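Spherulin-4 (Aspergillus clavatus, PDB 5C5G) is a glycoside hydrolase with a (beta/alpha) barrel fold, probably acting on the fungal polysaccharide galactosaminogalactan or its precursors. Local coordinates at residues G5-V10 and Q220-A225; P13-P18 and T39-P44; Q120-D125 and D158-S163. All coordinates share one frame; numbering follows the deposited sequence.

Contact 1: G5-V10 and Q220-A225; sequences GPKSKV and QVRQVA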
ATOM      1  N   GLY A   5     -17.935   6.225 -10.217  1.00 14.15           N
ATOM      2  CA  GLY A   5     -17.304   7.381  -9.606  1.00 14.51           C
ATOM      3  C   GLY A   5     -15.805   7.393  -9.858  1.00 13.27           C
ATOM      4  O   GLY A   5     -15.287   6.711 -10.753  1.00 13.41           O
ATOM      5  N   PRO A   6     -15.078   8.199  -9.082  1.00 13.13           N
ATOM      6  CA  PRO A   6     -13.645   8.354  -9.344  1.00 12.36           C
ATOM      7  C   PRO A   6     -12.895   7.017  -9.302  1.00 11.38           C
ATOM      8  O   PRO A   6     -13.177   6.175  -8.459  1.00 11.70           O
ATOM      9  CB  PRO A   6     -13.174   9.254  -8.205  1.00 15.84           C
ATOM     10  CG  PRO A   6     -14.393   9.893  -7.650  1.00 19.18           C
ATOM     11  CD  PRO A   6     -15.545   9.006  -7.944  1.00 14.68           C
ATOM     12  N   LYS A   7     -11.964   6.844 -10.227  1.00 11.66           N
ATOM     13  CA  LYS A   7     -11.101   5.687 -10.229  1.00 12.48           C
ATOM     14  C   LYS A   7     -10.141   5.727  -9.044  1.00 11.08           C
ATOM     15  O   LYS A   7      -9.688   6.800  -8.606  1.00 10.85           O
ATOM     16  CB  LYS A   7     -10.314   5.659 -11.538  1.00 16.84           C
ATOM     17  CG  LYS A   7      -9.716   4.309 -11.877  1.00 24.78           C
ATOM     18  CD  LYS A   7     -10.599   3.535 -12.858  1.00 31.99           C
ATOM     19  CE  LYS A   7      -9.934   2.235 -13.308  1.00 38.60           C
ATOM     20  NZ  LYS A   7      -9.039   2.386 -14.500  1.00 38.77           N
ATOM     21  N   SER A   8      -9.830   4.541  -8.554  1.00 10.14           N
ATOM     22  CA  SER A   8      -8.850   4.343  -7.494  1.00 10.51           C
ATOM     23  C   SER A   8      -7.822   3.320  -7.934  1.00 11.48           C
ATOM     24  O   SER A   8      -8.076   2.467  -8.797  1.00 13.34           O
ATOM     25  CB  SER A   8      -9.527   3.859  -6.222  1.00 10.02           C
ATOM     26  OG  SER A   8     -10.423   4.850  -5.734  1.00 10.34           O
ATOM     27  N   LYS A   9      -6.655   3.407  -7.310  1.00  9.69           N
ATOM     28  CA  LYS A   9      -5.623   2.395  -7.429  1.00  9.59           C
ATOM     29  C   LYS A   9      -5.957   1.217  -6.540  1.00  9.22           C
ATOM     30  O   LYS A   9      -6.499   1.390  -5.450  1.00  9.87           O
ATOM     31  CB  LYS A   9      -4.289   2.975  -6.998  1.00 11.03           C
ATOM     32  CG  LYS A   9      -3.869   4.195  -7.802  1.00 13.75           C
ATOM     33  CD  LYS A   9      -2.622   4.849  -7.231  1.00 17.04           C
ATOM     34  CE  LYS A   9      -2.231   6.113  -7.997  1.00 22.64           C
ATOM     35  NZ  LYS A   9      -3.340   7.105  -8.076  1.00 34.22           N
ATOM     36  N   VAL A  10      -5.588   0.029  -6.996  1.00  9.84           N
ATOM     37  CA  VAL A  10      -5.646  -1.148  -6.146  1.00  9.87           C
ATOM     38  C   VAL A  10      -4.393  -1.167  -5.268  1.00  9.75           C
ATOM     39  O   VAL A  10      -3.270  -1.216  -5.779  1.00 10.86           O
ATOM     40  CB  VAL A  10      -5.750  -2.439  -6.980  1.00 11.16           C
ATOM     41  CG1 VAL A  10      -5.654  -3.659  -6.093  1.00 12.46           C
ATOM     42  CG2 VAL A  10      -7.057  -2.455  -7.774  1.00 13.38           C
ATOM     43  N   GLN A 220     -18.639   3.172  -2.839  1.00  9.82           N
ATOM     44  CA  GLN A 220     -18.629   4.062  -1.683  1.00 10.18           C
ATOM     45  C   GLN A 220     -17.199   4.445  -1.312  1.00  9.47           C
ATOM     46  O   GLN A 220     -16.915   5.598  -0.995  1.00 10.45           O
ATOM     47  CB  GLN A 220     -19.307   3.417  -0.471  1.00 11.46           C
ATOM     48  CG  GLN A 220     -20.792   3.267  -0.606  1.00 14.69           C
ATOM     49  CD  GLN A 220     -21.338   2.246   0.362  1.00 24.09           C
ATOM     50  OE1 GLN A 220     -20.900   2.158   1.514  1.00 19.82           O
ATOM     51  NE2 GLN A 220     -22.292   1.456  -0.103  1.00 21.92           N
ATOM     52  N   VAL A 221     -16.285   3.478  -1.326  1.00  9.40           N
ATOM     53  CA  VAL A 221     -14.911   3.747  -0.925  1.00  9.03           C
ATOM     54  C   VAL A 221     -14.169   4.541  -2.005  1.00  8.42           C
ATOM     55  O   VAL A 221     -13.377   5.416  -1.681  1.00  9.34           O
ATOM     56  CB  VAL A 221     -14.179   2.439  -0.515  1.00  9.61           C
ATOM     57  CG1 VAL A 221     -12.783   2.725  -0.030  1.00  9.82           C
ATOM     58  CG2 VAL A 221     -14.963   1.714   0.598  1.00 10.64           C
ATOM     59  N   ARG A 222     -14.436   4.252  -3.274  1.00  9.00           N
ATOM     60  CA  ARG A 222     -13.808   5.004  -4.354  1.00  9.28           C
ATOM     61  C   ARG A 222     -14.062   6.495  -4.229  1.00  9.22           C
ATOM     62  O   ARG A 222     -13.241   7.305  -4.645  1.00  9.93           O
ATOM     63  CB  ARG A 222     -14.267   4.474  -5.727  1.00  9.99           C
ATOM     64  CG  ARG A 222     -13.510   3.221  -6.153  1.00 10.19           C
ATOM     65  CD  ARG A 222     -14.046   2.570  -7.391  1.00 10.34           C
ATOM     66  NE  ARG A 222     -13.992   3.458  -8.537  1.00 10.57           N
ATOM     67  CZ  ARG A 222     -14.176   3.056  -9.784  1.00 11.59           C
ATOM     68  NH1 ARG A 222     -14.385   1.771 -10.064  1.00 12.64           N
ATOM     69  NH2 ARG A 222     -14.171   3.947 -10.756  1.00 11.91           N
ATOM     70  N   GLN A 223     -15.208   6.882  -3.690  1.00  9.83           N
ATOM     71  CA  GLN A 223     -15.494   8.293  -3.582  1.00 10.75           C
ATOM     72  C   GLN A 223     -14.512   9.020  -2.675  1.00 10.32           C
ATOM     73  O   GLN A 223     -14.239  10.206  -2.892  1.00 12.48           O
ATOM     74  CB  GLN A 223     -16.899   8.499  -3.054  1.00 13.94           C
ATOM     75  CG  GLN A 223     -17.371   9.939  -3.126  1.00 24.83           C
ATOM     76  CD  GLN A 223     -18.826  10.101  -2.717  1.00 44.60           C
ATOM     77  OE1 GLN A 223     -19.337   9.356  -1.878  1.00 50.50           O
ATOM     78  NE2 GLN A 223     -19.505  11.073  -3.320  1.00 44.05           N
ATOM     79  N   VAL A 224     -14.007   8.321  -1.669  1.00  9.89           N
ATOM     80  CA  VAL A 224     -13.260   8.958  -0.588  1.00 11.20           C
ATOM     81  C   VAL A 224     -11.789   8.580  -0.514  1.00  9.96           C
ATOM     82  O   VAL A 224     -11.041   9.252   0.199  1.00 10.17           O
ATOM     83  CB  VAL A 224     -13.925   8.715   0.797  1.00 12.03           C
ATOM     84  CG1 VAL A 224     -15.275   9.380   0.849  1.00 13.13           C
ATOM     85  CG2 VAL A 224     -14.044   7.249   1.107  1.00 11.46           C
ATOM     86  N   ALA A 225     -11.356   7.541  -1.229  1.00  8.91           N
ATOM     87  CA  ALA A 225      -9.974   7.076  -1.134  1.00  8.96           C
ATOM     88  C   ALA A 225      -9.448   6.679  -2.502  1.00  8.66           C
ATOM     89  O   ALA A 225     -10.070   5.877  -3.207  1.00  9.71           O
ATOM     90  CB  ALA A 225      -9.872   5.895  -0.192  1.00  9.86           C
TER
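Arg222 NE donates an almost straight bond to Pro6 O (2.8 Å, 165°), with the oxygen lying close to the guanidinium plane while the nitrogen stands above the plane of the Pro6 carbonyl. From the same guanidinium NH2 reaches Gly5 O at 3.0 Å along a more bent path, 133°, and adds a weak bond to Pro6 O, so two successive carbonyls of the N-terminal lead-in are held by one side chain. This is where the (beta/alpha)8 barrel closes: the lead-in to its first strand, 9-13, lies against the end of helix 212-224, just before the last strand, 227-230. The arginine chain bends about its CG-CD bond (chi3 60°), which turns NE toward Pro6 O. Its remaining nitrogen, NH1, bonds to Ser254 O at the C terminus, and Arg195 NH2 bonds to both Arg222 O and Lys7 O. Packing is modest by comparison. The Pro6 ring rests near Arg222 O, and the Lys7 chain runs alongside that of Arg222. Deeper in, Ser8 sits beside the aliphatic part of Arg222, its OG 3.5 Å from Arg222 CG, and Ser8 OG donates in the carbonyl plane to Ala225 O at 2.8 Å.

Contact 2: P13-P18 and T39-P44; sequences PLYVYP and TVVINP. With EDO (1,2-ethanediol), chain B; EDO (1,2-ethanediol), chain C.
Leu14 N donates to Val41 O (3.0 Å, 142°), arriving in the carbonyl plane, and this is the direct hydrogen bond between the segments. It belongs to a parallel bridge of Pro13 with Val41 at the C-terminal ends of the first two strands of the (beta/alpha)8 barrel, the end where barrels of this kind carry their active sites. Beyond it the backbones part: Leu14 is the centre of an inverse gamma turn, and a water takes over, donating to Leu14 O at 2.7 Å and accepting from Asn43 N.

Apolar contacts lie on two sides. Leu14 and Val40 run side by side, CD2 of the leucine 3.8 Å from Val40 CG1, with Leu65 of helix 56-66 and the loop residue Trp23 also against Leu14. Val41 CG1 instead meets the Tyr15 ring at its edge, 3.9 Å from CE1.

Over the ring itself stands Asn43, its ND2 above the centre of one Tyr15 face, 3.8 Å from the plane, with the amide turned almost perpendicular to the ring (83°). Asn43 CG is anti to the backbone N (chi1 -178°), which carries the amide over the ring, while OD1 accepts from Gly47 N. Pro13 C lies against the opposite face, toward the rim.

Tyr15, like nearby Tyr76 and Asp116, binds N-acetyl-D-galactosamine. Without sugar here, its hydroxyl is occupied by a 1,2-ethanediol, probably from the crystallisation liquor: Tyr15 OH lies 2.7 Å from the diol atom O2.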
ATOM      1  N   PRO A  13      -1.166  -4.964  -0.041  1.00  9.16           N
ATOM      2  CA  PRO A  13      -0.146  -5.294   0.957  1.00 10.61           C
ATOM      3  C   PRO A  13       0.242  -6.737   0.725  1.00  9.77           C
ATOM      4  O   PRO A  13      -0.399  -7.659   1.223  1.00 11.13           O
ATOM      5  CB  PRO A  13      -0.856  -5.071   2.285  1.00 12.17           C
ATOM      6  CG  PRO A  13      -2.305  -5.146   1.971  1.00 18.87           C
ATOM      7  CD  PRO A  13      -2.529  -4.969   0.518  1.00 10.25           C
ATOM      8  N   LEU A  14       1.271  -6.944  -0.079  1.00  9.43           N
ATOM      9  CA  LEU A  14       1.585  -8.262  -0.606  1.00 11.01           C
ATOM     10  C   LEU A  14       2.542  -8.972   0.328  1.00 10.84           C
ATOM     11  O   LEU A  14       3.727  -9.145   0.032  1.00 12.23           O
ATOM     12  CB  LEU A  14       2.162  -8.150  -2.022  1.00 10.69           C
ATOM     13  CG  LEU A  14       2.392  -9.466  -2.758  1.00 12.12           C
ATOM     14  CD1 LEU A  14       1.072 -10.173  -2.990  1.00 13.38           C
ATOM     15  CD2 LEU A  14       3.095  -9.233  -4.070  1.00 13.57           C
ATOM     16  N   TYR A  15       2.027  -9.361   1.483  1.00 10.61           N
ATOM     17  CA  TYR A  15       2.858 -10.003   2.504  1.00 10.53           C
ATOM     18  C   TYR A  15       2.679 -11.518   2.393  1.00 13.86           C
ATOM     19  O   TYR A  15       2.621 -12.236   3.388  1.00 19.06           O
ATOM     20  CB  TYR A  15       2.527  -9.496   3.917  1.00 11.32           C
ATOM     21  CG  TYR A  15       2.516  -7.986   4.066  1.00 11.30           C
ATOM     22  CD1 TYR A  15       3.124  -7.152   3.128  1.00 11.37           C
ATOM     23  CD2 TYR A  15       1.852  -7.394   5.122  1.00 12.21           C
ATOM     24  CE1 TYR A  15       3.095  -5.789   3.267  1.00 11.40           C
ATOM     25  CE2 TYR A  15       1.815  -6.007   5.267  1.00 13.34           C
ATOM     26  CZ  TYR A  15       2.431  -5.217   4.313  1.00 12.24           C
ATOM     27  OH  TYR A  15       2.381  -3.845   4.436  1.00 14.48           O
ATOM     28  N   VAL A  16       2.508 -11.965   1.165  1.00 15.05           N
ATOM     29  CA  VAL A  16       2.485 -13.360   0.778  1.00 15.00           C
ATOM     30  C   VAL A  16       3.906 -13.767   0.463  1.00 12.26           C
ATOM     31  O   VAL A  16       4.566 -13.109  -0.318  1.00 13.70           O
ATOM     32  CB  VAL A  16       1.666 -13.492  -0.531  1.00 18.98           C
ATOM     33  CG1 VAL A  16       1.609 -14.917  -1.004  1.00 21.10           C
ATOM     34  CG2 VAL A  16       0.250 -12.929  -0.356  1.00 24.20           C
ATOM     35  N   TYR A  17       4.389 -14.850   1.058  1.00 14.96           N
ATOM     36  CA  TYR A  17       5.738 -15.286   0.746  1.00 16.11           C
ATOM     37  C   TYR A  17       5.807 -15.771  -0.718  1.00 13.65           C
ATOM     38  O   TYR A  17       4.958 -16.543  -1.145  1.00 15.40           O
ATOM     39  CB  TYR A  17       6.196 -16.390   1.695  1.00 16.29           C
ATOM     40  CG  TYR A  17       7.615 -16.783   1.410  1.00 18.08           C
ATOM     41  CD1 TYR A  17       8.661 -16.003   1.865  1.00 18.24           C
ATOM     42  CD2 TYR A  17       7.910 -17.897   0.636  1.00 18.40           C
ATOM     43  CE1 TYR A  17       9.962 -16.317   1.570  1.00 19.68           C
ATOM     44  CE2 TYR A  17       9.219 -18.228   0.344  1.00 19.63           C
ATOM     45  CZ  TYR A  17      10.237 -17.431   0.817  1.00 18.16           C
ATOM     46  OH  TYR A  17      11.541 -17.735   0.527  1.00 20.34           O
ATOM     47  N   PRO A  18       6.814 -15.313  -1.488  1.00 13.97           N
ATOM     48  CA  PRO A  18       6.866 -15.583  -2.936  1.00 15.51           C
ATOM     49  C   PRO A  18       7.368 -16.978  -3.325  1.00 14.98           C
ATOM     50  O   PRO A  18       8.261 -17.118  -4.166  1.00 17.10           O
ATOM     51  CB  PRO A  18       7.810 -14.491  -3.453  1.00 15.02           C
ATOM     52  CG  PRO A  18       8.693 -14.198  -2.295  1.00 15.89           C
ATOM     53  CD  PRO A  18       7.826 -14.319  -1.088  1.00 14.95           C
ATOM     54  N   THR A  39      -0.660  -0.453  -6.564  1.00  8.91           N
ATOM     55  CA  THR A  39       0.395  -0.068  -5.637  1.00  9.27           C
ATOM     56  C   THR A  39       0.670  -1.297  -4.797  1.00 10.05           C
ATOM     57  O   THR A  39      -0.225  -1.727  -4.067  1.00 10.61           O
ATOM     58  CB  THR A  39      -0.051   1.068  -4.731  1.00  9.83           C
ATOM     59  OG1 THR A  39      -0.364   2.204  -5.540  1.00 12.06           O
ATOM     60  CG2 THR A  39       1.057   1.445  -3.752  1.00 11.16           C
ATOM     61  N   VAL A  40       1.866  -1.865  -4.888  1.00  8.98           N
ATOM     62  CA  VAL A  40       2.127  -3.173  -4.310  1.00  9.32           C
ATOM     63  C   VAL A  40       3.251  -3.048  -3.297  1.00  8.90           C
ATOM     64  O   VAL A  40       4.376  -2.708  -3.648  1.00 10.31           O
ATOM     65  CB  VAL A  40       2.492  -4.161  -5.414  1.00 10.04           C
ATOM     66  CG1 VAL A  40       2.818  -5.531  -4.830  1.00 11.62           C
ATOM     67  CG2 VAL A  40       1.372  -4.264  -6.447  1.00 11.39           C
ATOM     68  N   VAL A  41       2.948  -3.324  -2.034  1.00  8.88           N
ATOM     69  CA  VAL A  41       3.964  -3.255  -0.994  1.00  9.46           C
ATOM     70  C   VAL A  41       4.585  -4.624  -0.824  1.00  8.69           C
ATOM     71  O   VAL A  41       3.876  -5.606  -0.572  1.00 11.41           O
ATOM     72  CB  VAL A  41       3.369  -2.832   0.346  1.00  9.45           C
ATOM     73  CG1 VAL A  41       4.455  -2.708   1.384  1.00 11.50           C
ATOM     74  CG2 VAL A  41       2.597  -1.518   0.196  1.00 12.10           C
ATOM     75  N   ILE A  42       5.890  -4.696  -0.939  1.00  9.63           N
ATOM     76  CA  ILE A  42       6.579  -5.952  -0.657  1.00 11.80           C
ATOM     77  C   ILE A  42       7.384  -5.788   0.629  1.00 11.88           C
ATOM     78  O   ILE A  42       7.801  -4.683   1.023  1.00 13.05           O
ATOM     79  CB  ILE A  42       7.392  -6.454  -1.840  1.00 16.66           C
ATOM     80  CG1 ILE A  42       8.358  -5.391  -2.270  1.00 15.26           C
ATOM     81  CG2 ILE A  42       6.467  -6.834  -3.041  1.00 17.79           C
ATOM     82  CD1 ILE A  42       9.687  -5.411  -1.568  1.00 24.36           C
ATOM     83  N   ASN A  43       7.582  -6.906   1.294  1.00 11.44           N
ATOM     84  CA  ASN A  43       7.975  -6.901   2.689  1.00  9.83           C
ATOM     85  C   ASN A  43       8.682  -8.206   3.029  1.00 10.14           C
ATOM     86  O   ASN A  43       8.085  -9.112   3.586  1.00 11.82           O
ATOM     87  CB  ASN A  43       6.712  -6.710   3.527  1.00 11.05           C
ATOM     88  CG  ASN A  43       6.981  -6.629   4.988  1.00 11.63           C
ATOM     89  OD1 ASN A  43       8.128  -6.503   5.421  1.00 11.50           O
ATOM     90  ND2 ASN A  43       5.922  -6.696   5.780  1.00 13.74           N
ATOM     91  N   PRO A  44       9.969  -8.295   2.705  1.00 10.67           N
ATOM     92  CA  PRO A  44      10.670  -9.553   2.970  1.00 12.01           C
ATOM     93  C   PRO A  44      10.696  -9.977   4.441  1.00 12.39           C
ATOM     94  O   PRO A  44      10.568 -11.164   4.716  1.00 15.94           O
ATOM     95  CB  PRO A  44      12.070  -9.277   2.430  1.00 12.51           C
ATOM     96  CG  PRO A  44      11.835  -8.284   1.317  1.00 11.86           C
ATOM     97  CD  PRO A  44      10.750  -7.392   1.845  1.00 10.05           C
TER
HETATM   98  C1  EDO B 401      -1.670  -2.415   4.996  1.00 20.20           C
HETATM   99  O1  EDO B 401      -1.974  -1.103   5.500  1.00 20.83           O
HETATM  100  C2  EDO B 401      -0.879  -3.285   5.972  1.00 16.62           C
HETATM  101  O2  EDO B 401       0.479  -2.841   6.118  1.00 15.37           O
HETATM  102  C1  EDO C 402      -2.447  -9.030  -0.641  1.00 22.29           C
HETATM  103  O1  EDO C 402      -2.014 -10.059   0.245  1.00 22.98           O
HETATM  104  C2  EDO C 402      -3.240  -9.697  -1.751  1.00 25.17           C
HETATM  105  O2  EDO C 402      -4.476 -10.187  -1.234  1.00 18.00           O
HETATM  106  O   HOH W   1       6.434  -9.287   0.288  1.00 13.98           O

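Contact 3: Q120-D125 and D158-S163; sequences QQYDAD and DSRYLS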
ATOM      1  N   GLN A 120      -0.281   9.002  14.749  1.00 14.74           N
ATOM      2  CA  GLN A 120      -1.473   9.812  14.536  1.00 14.30           C
ATOM      3  C   GLN A 120      -1.345  11.181  15.138  1.00 13.15           C
ATOM      4  O   GLN A 120      -1.871  12.146  14.595  1.00 13.11           O
ATOM      5  CB  GLN A 120      -2.682   9.169  15.202  1.00 16.96           C
ATOM      6  CG  GLN A 120      -3.294   8.009  14.474  1.00 19.16           C
ATOM      7  CD  GLN A 120      -4.429   7.430  15.282  1.00 27.28           C
ATOM      8  OE1 GLN A 120      -4.206   6.587  16.150  1.00 30.57           O
ATOM      9  NE2 GLN A 120      -5.645   7.919  15.051  1.00 27.07           N
ATOM     10  N   GLN A 121      -0.723  11.276  16.303  1.00 14.58           N
ATOM     11  CA  GLN A 121      -0.734  12.516  17.050  1.00 14.24           C
ATOM     12  C   GLN A 121       0.229  13.529  16.448  1.00 13.60           C
ATOM     13  O   GLN A 121       1.353  13.198  16.103  1.00 13.62           O
ATOM     14  CB  GLN A 121      -0.373  12.259  18.521  1.00 18.39           C
ATOM     15  CG  GLN A 121      -1.166  11.119  19.165  1.00 33.39           C
ATOM     16  CD  GLN A 121      -0.910  10.970  20.660  1.00 45.73           C
ATOM     17  OE1 GLN A 121      -0.226  11.792  21.274  1.00 48.53           O
ATOM     18  NE2 GLN A 121      -1.461   9.912  21.252  1.00 45.66           N
ATOM     19  N   TYR A 122      -0.205  14.776  16.368  1.00 13.99           N
ATOM     20  CA  TYR A 122       0.669  15.829  15.898  1.00 14.31           C
ATOM     21  C   TYR A 122       1.729  16.181  16.931  1.00 15.85           C
ATOM     22  O   TYR A 122       1.431  16.371  18.115  1.00 16.06           O
ATOM     23  CB  TYR A 122      -0.100  17.095  15.544  1.00 15.43           C
ATOM     24  CG  TYR A 122       0.845  18.162  15.111  1.00 17.47           C
ATOM     25  CD1 TYR A 122       1.335  18.183  13.817  1.00 19.00           C
ATOM     26  CD2 TYR A 122       1.311  19.107  16.010  1.00 20.53           C
ATOM     27  CE1 TYR A 122       2.238  19.150  13.425  1.00 21.76           C
ATOM     28  CE2 TYR A 122       2.215  20.065  15.629  1.00 25.55           C
ATOM     29  CZ  TYR A 122       2.671  20.083  14.335  1.00 25.87           C
ATOM     30  OH  TYR A 122       3.571  21.045  13.944  1.00 37.29           O
ATOM     31  N   ASP A 123       2.963  16.290  16.456  1.00 14.32           N
ATOM     32  CA  ASP A 123       4.066  16.843  17.223  1.00 16.41           C
ATOM     33  C   ASP A 123       5.071  17.370  16.212  1.00 16.27           C
ATOM     34  O   ASP A 123       5.337  16.731  15.205  1.00 15.00           O
ATOM     35  CB  ASP A 123       4.686  15.776  18.119  1.00 17.90           C
ATOM     36  CG  ASP A 123       5.853  16.303  18.921  1.00 24.37           C
ATOM     37  OD1 ASP A 123       5.628  16.796  20.039  1.00 25.60           O
ATOM     38  OD2 ASP A 123       6.997  16.219  18.417  1.00 29.41           O
ATOM     39  N   ALA A 124       5.627  18.545  16.477  1.00 16.04           N
ATOM     40  CA  ALA A 124       6.538  19.189  15.529  1.00 17.42           C
ATOM     41  C   ALA A 124       7.777  18.350  15.242  1.00 16.16           C
ATOM     42  O   ALA A 124       8.268  18.338  14.100  1.00 16.86           O
ATOM     43  CB  ALA A 124       6.943  20.572  16.039  1.00 22.28           C
ATOM     44  N   ASP A 125       8.262  17.623  16.247  1.00 16.46           N
ATOM     45  CA  ASP A 125       9.456  16.795  16.059  1.00 16.56           C
ATOM     46  C   ASP A 125       9.125  15.604  15.173  1.00 15.21           C
ATOM     47  O   ASP A 125       9.945  15.141  14.378  1.00 15.23           O
ATOM     48  CB  ASP A 125      10.008  16.272  17.389  1.00 20.81           C
ATOM     49  CG  ASP A 125      10.658  17.351  18.227  1.00 28.94           C
ATOM     50  OD1 ASP A 125      10.784  18.491  17.740  1.00 28.16           O
ATOM     51  OD2 ASP A 125      11.053  17.042  19.373  1.00 32.93           O
ATOM     52  N   ASP A 158      -3.300  13.389  12.381  1.00 11.20           N
ATOM     53  CA  ASP A 158      -3.500  14.827  12.225  1.00 11.17           C
ATOM     54  C   ASP A 158      -3.262  15.186  10.750  1.00 10.86           C
ATOM     55  O   ASP A 158      -2.343  14.667  10.093  1.00 10.70           O
ATOM     56  CB  ASP A 158      -2.561  15.596  13.144  1.00 13.19           C
ATOM     57  CG  ASP A 158      -2.749  17.098  13.043  1.00 13.68           C
ATOM     58  OD1 ASP A 158      -2.206  17.698  12.104  1.00 14.10           O
ATOM     59  OD2 ASP A 158      -3.434  17.693  13.902  1.00 14.92           O
ATOM     60  N   SER A 159      -4.088  16.080  10.235  1.00 11.05           N
ATOM     61  CA  SER A 159      -4.087  16.364   8.815  1.00 11.17           C
ATOM     62  C   SER A 159      -2.772  16.965   8.347  1.00 10.71           C
ATOM     63  O   SER A 159      -2.464  16.859   7.166  1.00 11.31           O
ATOM     64  CB  SER A 159      -5.243  17.296   8.451  1.00 12.57           C
ATOM     65  OG  SER A 159      -5.126  18.544   9.104  1.00 13.32           O
ATOM     66  N   ARG A 160      -2.000  17.571   9.240  1.00 11.89           N
ATOM     67  CA  ARG A 160      -0.727  18.163   8.849  1.00 12.08           C
ATOM     68  C   ARG A 160       0.264  17.127   8.357  1.00 12.79           C
ATOM     69  O   ARG A 160       1.233  17.472   7.659  1.00 16.09           O
ATOM     70  CB  ARG A 160      -0.135  18.975   9.998  1.00 13.45           C
ATOM     71  CG  ARG A 160      -0.852  20.289  10.216  1.00 15.25           C
ATOM     72  CD  ARG A 160      -0.491  20.912  11.548  1.00 17.54           C
ATOM     73  NE  ARG A 160      -1.211  20.258  12.631  1.00 16.68           N
ATOM     74  CZ  ARG A 160      -1.251  20.713  13.880  1.00 18.59           C
ATOM     75  NH1 ARG A 160      -1.943  20.048  14.787  1.00 18.39           N
ATOM     76  NH2 ARG A 160      -0.624  21.839  14.218  1.00 21.63           N
ATOM     77  N   TYR A 161       0.051  15.862   8.676  1.00 11.13           N
ATOM     78  CA  TYR A 161       0.936  14.827   8.167  1.00 11.82           C
ATOM     79  C   TYR A 161       0.628  14.422   6.726  1.00 11.61           C
ATOM     80  O   TYR A 161       1.487  13.868   6.043  1.00 12.42           O
ATOM     81  CB  TYR A 161       0.855  13.601   9.069  1.00 10.64           C
ATOM     82  CG  TYR A 161       1.419  13.781  10.466  1.00 12.18           C
ATOM     83  CD1 TYR A 161       2.538  14.561  10.701  1.00 17.88           C
ATOM     84  CD2 TYR A 161       0.853  13.137  11.552  1.00 18.63           C
ATOM     85  CE1 TYR A 161       3.060  14.707  11.976  1.00 17.10           C
ATOM     86  CE2 TYR A 161       1.380  13.283  12.842  1.00 17.67           C
ATOM     87  CZ  TYR A 161       2.472  14.080  13.041  1.00 13.22           C
ATOM     88  OH  TYR A 161       3.007  14.218  14.288  1.00 13.73           O
ATOM     89  N   LEU A 162      -0.583  14.681   6.247  1.00 11.81           N
ATOM     90  CA  LEU A 162      -0.991  14.139   4.959  1.00 11.00           C
ATOM     91  C   LEU A 162      -0.126  14.637   3.815  1.00 12.14           C
ATOM     92  O   LEU A 162       0.133  13.895   2.866  1.00 12.44           O
ATOM     93  CB  LEU A 162      -2.448  14.459   4.674  1.00 11.14           C
ATOM     94  CG  LEU A 162      -3.435  13.810   5.633  1.00 12.43           C
ATOM     95  CD1 LEU A 162      -4.841  14.317   5.349  1.00 14.27           C
ATOM     96  CD2 LEU A 162      -3.419  12.287   5.585  1.00 12.49           C
ATOM     97  N   SER A 163       0.326  15.878   3.878  1.00 12.72           N
ATOM     98  CA  SER A 163       1.077  16.433   2.753  1.00 13.92           C
ATOM     99  C   SER A 163       2.527  15.938   2.724  1.00 13.34           C
ATOM    100  O   SER A 163       3.237  16.201   1.749  1.00 16.66           O
ATOM    101  CB  SER A 163       1.022  17.954   2.760  1.00 19.73           C
ATOM    102  OG  SER A 163       1.663  18.442   3.908  1.00 23.25           O
TER
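Tyr161 OH joins two backbone groups of 120-125: it donates to Gln121 O at 2.7 Å and accepts from Asp123 N at 3.0 Å. The Gln121 oxygen lies near the plane of the Tyr161 ring, at its edge; with one bond to the residue before Tyr122 and one to the residue after it, the hydroxyl fixes the backbone on either side of that residue. A straighter bond, from Asp158 N to Gln120 O (2.9 Å, 161°), ties the other end, and Gln120 NE2 reaches Ile156 O. The contact joins two loops at the rim of the (beta/alpha)8 barrel, one running from strand 112-116 into helix 124-139, the other leading from strand 148-152 to strand 167-172. Asp123 is the N-cap of that helix, its OD2 accepting from Asp125 N, and Ile126, Leu127 and Leu130 of the helix pack on Tyr161.

On the outer side the Arg160 guanidinium lies flat on one face of Tyr122, a cation-pi stack with CZ 3.5 Å from the ring centroid and the planes only 6° apart. Tyr122 CG is anti to its own N (chi1 178°), which lays the ring across the arginine chain. Asp158 holds the guanidinium side-on, NE to OD1 and NH1 to OD2, and this salt bridge limits its rotation over the ring. Asp158 OD1 also accepts from Arg160 N, forming an Asx turn; Arg160 N and NE approach OD1 from opposite faces of the carboxylate, at 2.9 and 2.8 Å.

Overall arrangement
From the N terminus, 5-10 leads into strand 9-13, and the chain runs through nearly the whole barrel before 220-225 returns to it; contact 1 thus closes the longest loop and brings the start of the barrel's first strand and the helix before its last strand together. Contacts 2 and 3 both fall within that loop, one after the other: 39-44 closes on 13-18 early, joining the first two strands, and 158-163 later closes on 120-125, joining loops that follow strands 112-116 and 148-152. Contacts 1 and 2 meet along the neighbouring strands 9-13 and 38-42, where Val10 O lies 2.8 Å from Thr39 N. Contact 3 stands apart at the surface, its centre about 27 Å from that of contact 2.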